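Uncharacterized protein (PDB 3O2I) is of unknown function and forms a dimer in which the beta sheets of the two subunits join across the interface. Local coordinates at residues D26-S34 and I43-W51; F56-R66 and V79-F89. All blocks are in the same frame, centred on the assembly; numbering follows the deposited sequence.

Interaction 1 of 2, residues D26-S34 and I43-W51; sequences DMHIYELVS and IYLLHSEYW
Tyr30 reaches from strand 28-34 across to the turn after strand 43-47. CG stands anti to the carbonyl carbon (chi1 -63°), which sends the ring along the sheet toward that turn. Tyr30 CB lies 4.4 Å from Leu45 CB, its hydrogen-bonded pair partner. Tyr30 CE2 comes to 4.3 Å from His47 CB, while Tyr30 CE1 meets Trp51 O in the ring plane. Tyr30 CZ meets Trp51 CD1 at 3.7 Å, where the indole turns its edge to the phenol face in an offset edge-to-face pair, planes at 89°. At the tip, Tyr30 OH accepts a nearly straight bond of 2.6 Å from Trp51 N. A phenylalanine here would probably leave Trp51 N without this acceptor and the turn less firmly held.

His28 offers a ring face to Tyr50 CB, 4.0 Å from its centroid, a CH-pi contact. On the other side of the sheet, Ile29 and Leu46 lie side by side, and Glu31 runs extended alongside the Tyr44 ring. The Glu31 carboxylate has its salt bridge with Arg42. Three hydrogen-bonded pairs join the backbones, His28 with His47, Tyr30 with Leu45 and Leu32 with Ile43.

This is an antiparallel beta hairpin. Leu32, Ile43 and Leu45 pack under helix 72-87, and Leu32 also meets helix 53-63. On its other side strand 43-47 pairs antiparallel with strand 90-91, while strand 28-34 pairs in parallel with a strand of the second subunit.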
loop_
_atom_site.group_PDB
_atom_site.type_symbol
_atom_site.label_atom_id
_atom_site.label_comp_id
_atom_site.label_asym_id
_atom_site.label_seq_id
_atom_site.Cartn_x
_atom_site.Cartn_y
_atom_site.Cartn_z
ATOM N N ASP B 26 -9.576 2.106 12.428
ATOM C CA ASP B 26 -8.829 2.804 11.384
ATOM C C ASP B 26 -7.374 2.321 11.297
ATOM O O ASP B 26 -6.474 2.912 11.895
ATOM C CB ASP B 26 -8.870 4.318 11.613
ATOM C CG ASP B 26 -8.305 5.095 10.443
ATOM O OD1 ASP B 26 -7.513 6.037 10.680
ATOM O OD2 ASP B 26 -8.645 4.754 9.283
HETATM N N MSE B 27 -7.161 1.253 10.535
HETATM C CA MSE B 27 -5.868 0.581 10.454
HETATM C C MSE B 27 -4.803 1.352 9.694
HETATM O O MSE B 27 -5.103 2.192 8.853
HETATM C CB MSE B 27 -6.026 -0.811 9.844
HETATM C CG MSE B 27 -6.718 -1.800 10.767
HETATM SE SE MSE B 27 -6.374 -3.636 10.256
HETATM C CE MSE B 27 -5.131 -4.131 11.709
ATOM N N HIS B 28 -3.547 1.045 9.995
ATOM C CA HIS B 28 -2.430 1.688 9.323
ATOM C C HIS B 28 -1.502 0.675 8.660
ATOM O O HIS B 28 -1.329 -0.443 9.145
ATOM C CB HIS B 28 -1.678 2.572 10.311
ATOM C CG HIS B 28 -2.499 3.714 10.815
ATOM N ND1 HIS B 28 -2.472 4.964 10.229
ATOM C CD2 HIS B 28 -3.403 3.787 11.822
ATOM C CE1 HIS B 28 -3.309 5.762 10.868
ATOM N NE2 HIS B 28 -3.885 5.074 11.840
ATOM N N ILE B 29 -0.906 1.089 7.549
ATOM C CA ILE B 29 -0.085 0.220 6.715
ATOM C C ILE B 29 1.406 0.513 6.869
ATOM O O ILE B 29 1.828 1.667 6.725
ATOM C CB ILE B 29 -0.460 0.428 5.217
ATOM C CG1 ILE B 29 -1.978 0.204 5.011
ATOM C CG2 ILE B 29 0.388 -0.458 4.330
ATOM C CD1 ILE B 29 -2.473 0.506 3.580
ATOM N N TYR B 30 2.196 -0.532 7.127
ATOM C CA TYR B 30 3.647 -0.414 7.241
ATOM C C TYR B 30 4.333 -1.306 6.219
ATOM O O TYR B 30 4.242 -2.533 6.281
ATOM C CB TYR B 30 4.117 -0.706 8.688
ATOM C CG TYR B 30 3.542 0.323 9.610
ATOM C CD1 TYR B 30 4.239 1.484 9.902
ATOM C CD2 TYR B 30 2.264 0.180 10.117
ATOM C CE1 TYR B 30 3.681 2.463 10.695
ATOM C CE2 TYR B 30 1.708 1.145 10.918
ATOM C CZ TYR B 30 2.416 2.288 11.192
ATOM O OH TYR B 30 1.849 3.255 11.972
ATOM N N GLU B 31 5.014 -0.675 5.271
ATOM C CA GLU B 31 5.705 -1.408 4.228
ATOM C C GLU B 31 7.224 -1.488 4.433
ATOM O O GLU B 31 7.868 -0.502 4.788
ATOM C CB GLU B 31 5.407 -0.783 2.871
ATOM C CG GLU B 31 6.003 -1.530 1.705
ATOM C CD GLU B 31 5.803 -0.786 0.385
ATOM O OE1 GLU B 31 5.410 0.399 0.423
ATOM O OE2 GLU B 31 6.031 -1.394 -0.682
ATOM N N LEU B 32 7.778 -2.670 4.174
ATOM C CA LEU B 32 9.223 -2.899 4.186
ATOM C C LEU B 32 9.660 -3.295 2.788
ATOM O O LEU B 32 9.092 -4.210 2.179
ATOM C CB LEU B 32 9.578 -4.018 5.166
ATOM C CG LEU B 32 9.266 -3.800 6.648
ATOM C CD1 LEU B 32 9.335 -5.108 7.414
ATOM C CD2 LEU B 32 10.199 -2.780 7.264
ATOM N N VAL B 33 10.672 -2.609 2.277
ATOM C CA VAL B 33 11.117 -2.832 0.909
ATOM C C VAL B 33 12.573 -3.322 0.845
ATOM O O VAL B 33 13.463 -2.746 1.473
ATOM C CB VAL B 33 10.985 -1.546 0.083
ATOM C CG1 VAL B 33 11.515 -1.760 -1.323
ATOM C CG2 VAL B 33 9.507 -1.061 0.052
ATOM N N SER B 34 12.800 -4.386 0.085
ATOM C CA SER B 34 14.149 -4.819 -0.265
ATOM C C SER B 34 14.386 -4.453 -1.719
ATOM O O SER B 34 13.866 -5.098 -2.626
ATOM C CB SER B 34 14.316 -6.329 -0.054
ATOM O OG SER B 34 15.562 -6.799 -0.550
ATOM N N ILE B 43 6.926 -6.019 1.464
ATOM C CA ILE B 43 6.139 -6.598 2.539
ATOM C C ILE B 43 5.232 -5.517 3.077
ATOM O O ILE B 43 5.693 -4.436 3.449
ATOM C CB ILE B 43 7.012 -7.082 3.709
ATOM C CG1 ILE B 43 8.185 -7.922 3.209
ATOM C CG2 ILE B 43 6.166 -7.859 4.713
ATOM C CD1 ILE B 43 7.882 -9.398 3.126
ATOM N N TYR B 44 3.943 -5.812 3.121
ATOM C CA TYR B 44 2.962 -4.864 3.633
ATOM C C TYR B 44 2.411 -5.396 4.932
ATOM O O TYR B 44 1.792 -6.460 4.949
ATOM C CB TYR B 44 1.815 -4.673 2.615
ATOM C CG TYR B 44 2.282 -4.077 1.306
ATOM C CD1 TYR B 44 2.419 -2.702 1.162
ATOM C CD2 TYR B 44 2.606 -4.886 0.224
ATOM C CE1 TYR B 44 2.858 -2.147 -0.025
ATOM C CE2 TYR B 44 3.037 -4.335 -0.980
ATOM C CZ TYR B 44 3.164 -2.966 -1.091
ATOM O OH TYR B 44 3.589 -2.402 -2.276
ATOM N N LEU B 45 2.627 -4.657 6.015
ATOM C CA LEU B 45 2.097 -5.030 7.327
ATOM C C LEU B 45 0.994 -4.071 7.763
ATOM O O LEU B 45 1.032 -2.886 7.461
ATOM C CB LEU B 45 3.201 -5.012 8.378
ATOM C CG LEU B 45 4.438 -5.873 8.120
ATOM C CD1 LEU B 45 5.361 -5.797 9.337
ATOM C CD2 LEU B 45 4.052 -7.309 7.842
ATOM N N LEU B 46 0.028 -4.594 8.500
ATOM C CA LEU B 46 -1.082 -3.797 8.995
ATOM C C LEU B 46 -1.030 -3.726 10.499
ATOM O O LEU B 46 -0.671 -4.702 11.148
ATOM C CB LEU B 46 -2.411 -4.454 8.603
ATOM C CG LEU B 46 -3.013 -4.174 7.235
ATOM C CD1 LEU B 46 -1.998 -3.500 6.332
ATOM C CD2 LEU B 46 -3.584 -5.460 6.625
ATOM N N HIS B 47 -1.406 -2.581 11.053
ATOM C CA HIS B 47 -1.589 -2.466 12.499
ATOM C C HIS B 47 -2.785 -1.571 12.806
ATOM O O HIS B 47 -3.050 -0.614 12.083
ATOM C CB HIS B 47 -0.338 -1.907 13.174
ATOM C CG HIS B 47 -0.228 -2.264 14.620
ATOM N ND1 HIS B 47 -1.037 -1.707 15.588
ATOM C CD2 HIS B 47 0.591 -3.131 15.266
ATOM C CE1 HIS B 47 -0.724 -2.217 16.767
ATOM N NE2 HIS B 47 0.254 -3.089 16.599
ATOM N N SER B 48 -3.502 -1.886 13.880
ATOM C CA SER B 48 -4.648 -1.081 14.280
ATOM C C SER B 48 -4.239 0.275 14.840
ATOM O O SER B 48 -5.049 1.196 14.883
ATOM C CB SER B 48 -5.553 -1.833 15.268
ATOM O OG SER B 48 -4.894 -2.106 16.492
ATOM N N GLU B 49 -2.984 0.406 15.264
ATOM C CA GLU B 49 -2.519 1.686 15.797
ATOM C C GLU B 49 -1.506 2.394 14.907
ATOM O O GLU B 49 -0.858 1.776 14.064
ATOM C CB GLU B 49 -1.966 1.532 17.214
ATOM C CG GLU B 49 -3.040 1.256 18.256
ATOM C CD GLU B 49 -2.689 1.857 19.608
ATOM O OE1 GLU B 49 -1.922 1.228 20.370
ATOM O OE2 GLU B 49 -3.174 2.970 19.903
ATOM N N TYR B 50 -1.396 3.705 15.097
ATOM C CA TYR B 50 -0.421 4.502 14.373
ATOM C C TYR B 50 0.911 4.479 15.104
ATOM O O TYR B 50 0.977 4.717 16.310
ATOM C CB TYR B 50 -0.903 5.948 14.221
ATOM C CG TYR B 50 0.167 6.893 13.716
ATOM C CD1 TYR B 50 0.715 7.864 14.548
ATOM C CD2 TYR B 50 0.648 6.799 12.405
ATOM C CE1 TYR B 50 1.709 8.726 14.092
ATOM C CE2 TYR B 50 1.647 7.650 11.942
ATOM C CZ TYR B 50 2.171 8.613 12.785
ATOM O OH TYR B 50 3.159 9.455 12.319
ATOM N N TRP B 51 1.969 4.171 14.369
ATOM C CA TRP B 51 3.318 4.250 14.900
ATOM C C TRP B 51 3.985 5.403 14.183
ATOM O O TRP B 51 3.948 5.456 12.953
ATOM C CB TRP B 51 4.094 2.967 14.603
ATOM C CG TRP B 51 3.509 1.710 15.179
ATOM C CD1 TRP B 51 2.455 0.999 14.686
ATOM C CD2 TRP B 51 3.964 1.000 16.343
ATOM N NE1 TRP B 51 2.215 -0.101 15.480
ATOM C CE2 TRP B 51 3.130 -0.124 16.498
ATOM C CE3 TRP B 51 4.990 1.212 17.270
ATOM C CZ2 TRP B 51 3.287 -1.033 17.551
ATOM C CZ3 TRP B 51 5.149 0.303 18.310
ATOM C CH2 TRP B 51 4.301 -0.804 18.441
#

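Interaction 2 of 2, residues F56-R66 and V79-F89; sequences FYNLLLEAFQR and VSKYLVTAHGF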
loop_
_atom_site.group_PDB
_atom_site.type_symbol
_atom_site.label_atom_id
_atom_site.label_comp_id
_atom_site.label_asym_id
_atom_site.label_seq_id
_atom_site.Cartn_x
_atom_site.Cartn_y
_atom_site.Cartn_z
ATOM N N PHE B 56 8.643 3.380 14.303
ATOM C CA PHE B 56 8.774 2.384 13.239
ATOM C C PHE B 56 10.233 1.939 13.038
ATOM O O PHE B 56 10.525 0.743 13.054
ATOM C CB PHE B 56 8.170 2.945 11.939
ATOM C CG PHE B 56 8.057 1.945 10.819
ATOM C CD1 PHE B 56 8.074 0.586 11.070
ATOM C CD2 PHE B 56 7.908 2.382 9.498
ATOM C CE1 PHE B 56 7.976 -0.329 10.035
ATOM C CE2 PHE B 56 7.802 1.477 8.465
ATOM C CZ PHE B 56 7.832 0.117 8.729
ATOM N N TYR B 57 11.143 2.898 12.861
ATOM C CA TYR B 57 12.575 2.589 12.763
ATOM C C TYR B 57 13.098 1.844 13.994
ATOM O O TYR B 57 13.842 0.876 13.863
ATOM C CB TYR B 57 13.402 3.855 12.530
ATOM C CG TYR B 57 13.501 4.251 11.076
ATOM C CD1 TYR B 57 12.560 5.096 10.499
ATOM C CD2 TYR B 57 14.530 3.772 10.277
ATOM C CE1 TYR B 57 12.646 5.457 9.160
ATOM C CE2 TYR B 57 14.630 4.132 8.941
ATOM C CZ TYR B 57 13.684 4.971 8.387
ATOM O OH TYR B 57 13.774 5.326 7.062
ATOM N N ASN B 58 12.705 2.301 15.181
ATOM C CA ASN B 58 13.070 1.630 16.433
ATOM C C ASN B 58 12.616 0.174 16.530
ATOM O O ASN B 58 13.288 -0.652 17.154
ATOM C CB ASN B 58 12.554 2.418 17.636
ATOM C CG ASN B 58 13.482 3.550 18.030
ATOM O OD1 ASN B 58 14.626 3.321 18.432
ATOM N ND2 ASN B 58 12.997 4.782 17.916
ATOM N N LEU B 59 11.476 -0.137 15.916
ATOM C CA LEU B 59 11.004 -1.515 15.846
ATOM C C LEU B 59 11.994 -2.423 15.111
ATOM O O LEU B 59 12.159 -3.584 15.482
ATOM C CB LEU B 59 9.635 -1.586 15.164
ATOM C CG LEU B 59 8.457 -1.145 16.028
ATOM C CD1 LEU B 59 7.159 -1.245 15.245
ATOM C CD2 LEU B 59 8.387 -1.990 17.292
ATOM N N LEU B 60 12.627 -1.902 14.059
ATOM C CA LEU B 60 13.599 -2.685 13.298
ATOM C C LEU B 60 14.832 -2.974 14.161
ATOM O O LEU B 60 15.363 -4.087 14.146
ATOM C CB LEU B 60 14.019 -1.982 11.990
ATOM C CG LEU B 60 12.961 -1.498 10.984
ATOM C CD1 LEU B 60 13.555 -1.343 9.565
ATOM C CD2 LEU B 60 11.746 -2.398 10.947
ATOM N N LEU B 61 15.296 -1.966 14.896
ATOM C CA LEU B 61 16.396 -2.178 15.834
ATOM C C LEU B 61 16.044 -3.335 16.773
ATOM O O LEU B 61 16.861 -4.226 16.991
ATOM C CB LEU B 61 16.715 -0.904 16.624
ATOM C CG LEU B 61 17.194 0.264 15.752
ATOM C CD1 LEU B 61 17.361 1.534 16.570
ATOM C CD2 LEU B 61 18.493 -0.078 15.032
ATOM N N GLU B 62 14.816 -3.342 17.290
ATOM C CA GLU B 62 14.389 -4.415 18.180
ATOM C C GLU B 62 14.538 -5.766 17.490
ATOM O O GLU B 62 15.163 -6.679 18.024
ATOM C CB GLU B 62 12.946 -4.220 18.643
ATOM C CG GLU B 62 12.760 -3.218 19.771
ATOM C CD GLU B 62 11.311 -3.135 20.236
ATOM O OE1 GLU B 62 10.675 -4.201 20.415
ATOM O OE2 GLU B 62 10.802 -2.006 20.416
ATOM N N ALA B 63 13.964 -5.894 16.300
ATOM C CA ALA B 63 14.096 -7.129 15.532
ATOM C C ALA B 63 15.561 -7.570 15.392
ATOM O O ALA B 63 15.865 -8.762 15.362
ATOM C CB ALA B 63 13.466 -6.968 14.158
ATOM N N PHE B 64 16.466 -6.604 15.296
ATOM C CA PHE B 64 17.857 -6.904 14.975
ATOM C C PHE B 64 18.569 -7.725 16.047
ATOM O O PHE B 64 19.717 -8.116 15.870
ATOM C CB PHE B 64 18.628 -5.620 14.672
ATOM C CG PHE B 64 18.423 -5.109 13.272
ATOM C CD1 PHE B 64 17.587 -5.777 12.386
ATOM C CD2 PHE B 64 19.075 -3.968 12.838
ATOM C CE1 PHE B 64 17.409 -5.310 11.100
ATOM C CE2 PHE B 64 18.901 -3.503 11.556
ATOM C CZ PHE B 64 18.063 -4.174 10.687
ATOM N N GLN B 65 17.871 -8.010 17.139
ATOM C CA GLN B 65 18.484 -8.689 18.275
ATOM C C GLN B 65 18.315 -10.204 18.242
ATOM O O GLN B 65 19.209 -10.939 18.641
ATOM C CB GLN B 65 17.964 -8.102 19.584
ATOM C CG GLN B 65 18.165 -6.596 19.650
ATOM C CD GLN B 65 17.731 -5.998 20.965
ATOM O OE1 GLN B 65 17.591 -6.700 21.969
ATOM N NE2 GLN B 65 17.515 -4.688 20.973
ATOM N N ARG B 66 17.188 -10.675 17.735
ATOM C CA ARG B 66 16.955 -12.112 17.686
ATOM C C ARG B 66 17.085 -12.718 16.288
ATOM O O ARG B 66 16.865 -13.919 16.110
ATOM C CB ARG B 66 15.597 -12.466 18.308
ATOM C CG ARG B 66 14.475 -11.487 17.983
ATOM C CD ARG B 66 13.835 -10.944 19.258
ATOM N NE ARG B 66 14.367 -9.634 19.630
ATOM C CZ ARG B 66 14.111 -9.020 20.782
ATOM N NH1 ARG B 66 14.636 -7.827 21.029
ATOM N NH2 ARG B 66 13.334 -9.602 21.688
ATOM N N VAL B 79 12.709 -9.502 10.043
ATOM C CA VAL B 79 12.089 -8.330 10.655
ATOM C C VAL B 79 10.552 -8.400 10.575
ATOM O O VAL B 79 9.843 -8.146 11.559
ATOM C CB VAL B 79 12.587 -7.041 9.966
ATOM C CG1 VAL B 79 11.803 -5.828 10.453
ATOM C CG2 VAL B 79 14.087 -6.867 10.197
ATOM N N SER B 80 10.042 -8.742 9.396
ATOM C CA SER B 80 8.604 -8.937 9.215
ATOM C C SER B 80 8.053 -9.934 10.236
ATOM O O SER B 80 7.066 -9.652 10.924
ATOM C CB SER B 80 8.308 -9.422 7.794
ATOM O OG SER B 80 6.920 -9.687 7.621
ATOM N N LYS B 81 8.703 -11.095 10.332
ATOM C CA LYS B 81 8.287 -12.156 11.256
ATOM C C LYS B 81 8.217 -11.683 12.704
ATOM O O LYS B 81 7.368 -12.129 13.471
ATOM C CB LYS B 81 9.238 -13.350 11.171
ATOM C CG LYS B 81 9.013 -14.265 9.985
ATOM C CD LYS B 81 9.893 -15.507 10.095
ATOM C CE LYS B 81 9.539 -16.331 11.328
ATOM N NZ LYS B 81 10.446 -17.509 11.508
ATOM N N TYR B 82 9.114 -10.774 13.066
ATOM C CA TYR B 82 9.200 -10.284 14.436
ATOM C C TYR B 82 8.107 -9.265 14.746
ATOM O O TYR B 82 7.476 -9.330 15.800
ATOM C CB TYR B 82 10.589 -9.698 14.732
ATOM C CG TYR B 82 10.666 -9.002 16.070
ATOM C CD1 TYR B 82 10.853 -9.725 17.245
ATOM C CD2 TYR B 82 10.537 -7.624 16.163
ATOM C CE1 TYR B 82 10.909 -9.087 18.479
ATOM C CE2 TYR B 82 10.591 -6.979 17.382
ATOM C CZ TYR B 82 10.775 -7.714 18.540
ATOM O OH TYR B 82 10.820 -7.061 19.751
ATOM N N LEU B 83 7.888 -8.322 13.834
ATOM C CA LEU B 83 6.785 -7.379 13.985
ATOM C C LEU B 83 5.453 -8.107 14.133
ATOM O O LEU B 83 4.608 -7.714 14.937
ATOM C CB LEU B 83 6.719 -6.398 12.807
ATOM C CG LEU B 83 7.932 -5.473 12.657
ATOM C CD1 LEU B 83 7.701 -4.458 11.545
ATOM C CD2 LEU B 83 8.229 -4.763 13.963
ATOM N N VAL B 84 5.266 -9.170 13.356
ATOM C CA VAL B 84 4.021 -9.933 13.420
ATOM C C VAL B 84 3.854 -10.623 14.774
ATOM O O VAL B 84 2.809 -10.504 15.413
ATOM C CB VAL B 84 3.913 -10.981 12.284
ATOM C CG1 VAL B 84 2.849 -12.028 12.620
ATOM C CG2 VAL B 84 3.592 -10.301 10.957
ATOM N N THR B 85 4.895 -11.324 15.217
ATOM C CA THR B 85 4.828 -12.113 16.453
ATOM C C THR B 85 4.891 -11.275 17.729
ATOM O O THR B 85 4.181 -11.542 18.695
ATOM C CB THR B 85 5.957 -13.154 16.505
ATOM O OG1 THR B 85 5.763 -14.118 15.465
ATOM C CG2 THR B 85 5.963 -13.864 17.845
ATOM N N ALA B 86 5.734 -10.252 17.718
ATOM C CA ALA B 86 6.015 -9.478 18.918
ATOM C C ALA B 86 5.128 -8.251 19.122
ATOM O O ALA B 86 4.953 -7.799 20.248
ATOM C CB ALA B 86 7.481 -9.069 18.941
ATOM N N HIS B 87 4.575 -7.692 18.051
ATOM C CA HIS B 87 3.880 -6.418 18.199
ATOM C C HIS B 87 2.498 -6.334 17.537
ATOM O O HIS B 87 1.891 -5.264 17.496
ATOM C CB HIS B 87 4.782 -5.266 17.749
ATOM C CG HIS B 87 5.892 -4.964 18.706
ATOM N ND1 HIS B 87 5.685 -4.304 19.899
ATOM C CD2 HIS B 87 7.218 -5.232 18.650
ATOM C CE1 HIS B 87 6.836 -4.176 20.535
ATOM N NE2 HIS B 87 7.782 -4.733 19.800
ATOM N N GLY B 88 2.003 -7.460 17.037
ATOM C CA GLY B 88 0.626 -7.542 16.581
ATOM C C GLY B 88 0.351 -7.039 15.173
ATOM O O GLY B 88 -0.806 -6.798 14.817
ATOM N N PHE B 89 1.402 -6.878 14.373
ATOM C CA PHE B 89 1.243 -6.563 12.957
ATOM C C PHE B 89 0.711 -7.800 12.239
ATOM O O PHE B 89 1.063 -8.934 12.582
ATOM C CB PHE B 89 2.583 -6.160 12.329
ATOM C CG PHE B 89 3.114 -4.829 12.797
ATOM C CD1 PHE B 89 2.902 -3.683 12.052
ATOM C CD2 PHE B 89 3.863 -4.733 13.965
ATOM C CE1 PHE B 89 3.397 -2.462 12.472
ATOM C CE2 PHE B 89 4.367 -3.508 14.391
ATOM C CZ PHE B 89 4.130 -2.374 13.657
#
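Val79 opens the contact against the last turn of helix 56-63. Val79 CG1 presses on Leu60 CD2 at 3.5 Å, a tight pair. Val79 CG2 meets Phe64 CE1 and Ala63 CB.

Tyr82 has CG anti to the backbone N (chi1 172°) and lays its ring over the other helix. Ala63 CA sits over one face, a CH-pi contact 4.0 Å from the Tyr82 centroid, and Ala86 CB covers the opposite face. Tyr82 OH donates to Glu62 OE1 at 2.9 Å, which receives it on its anti lone pair.

Leu83 points CD2 at Leu59 CB, 3.7 Å away, and CD1 at the edge of the Phe56 ring. His87 NE2 donates to the same Glu62 OE1 at 3.0 Å, a His-carboxylate hydrogen bond. The oxygen lies near the imidazole plane and is met on the syn side but tilted out of the carboxylate plane. Two donors thus grip one oxygen, which probably helps fix the carboxylate's rotation. Leu59 CD2 lies over a face of the His87 ring, 3.9 Å from its centroid.

Gly88 leaves the helix with positive phi. Phe89 then brings CZ to 3.6 Å from Leu59 CD1.

The segments form a steeply crossed helix pair, at 102° with axes 9.3 Å apart, packed on one face of the sheet: Leu83 and Phe89 rest on Leu45, and Phe56, Leu60 and Val79 on Leu32. Phe56 and Phe64 also pack against the second subunit.

From the N terminus, interaction 1 comes first and closes the short hairpin loop between strands 28-35 and 41-47. The chain then enters helix 53-63. Interaction 2 closes the next loop, bringing helix 72-87 back across that helix. The two contacts are in series, neither nested nor crossed. Their centres are 12 Å apart, and they touch directly. His47 NE2 and His87 O make a probable hydrogen bond at 2.9 Å, and Trp51 stacks on Phe89. The helix pair is thereby tied to one side of the sheet, and strand 90-91 follows to extend it. Both contacts also reach the second subunit.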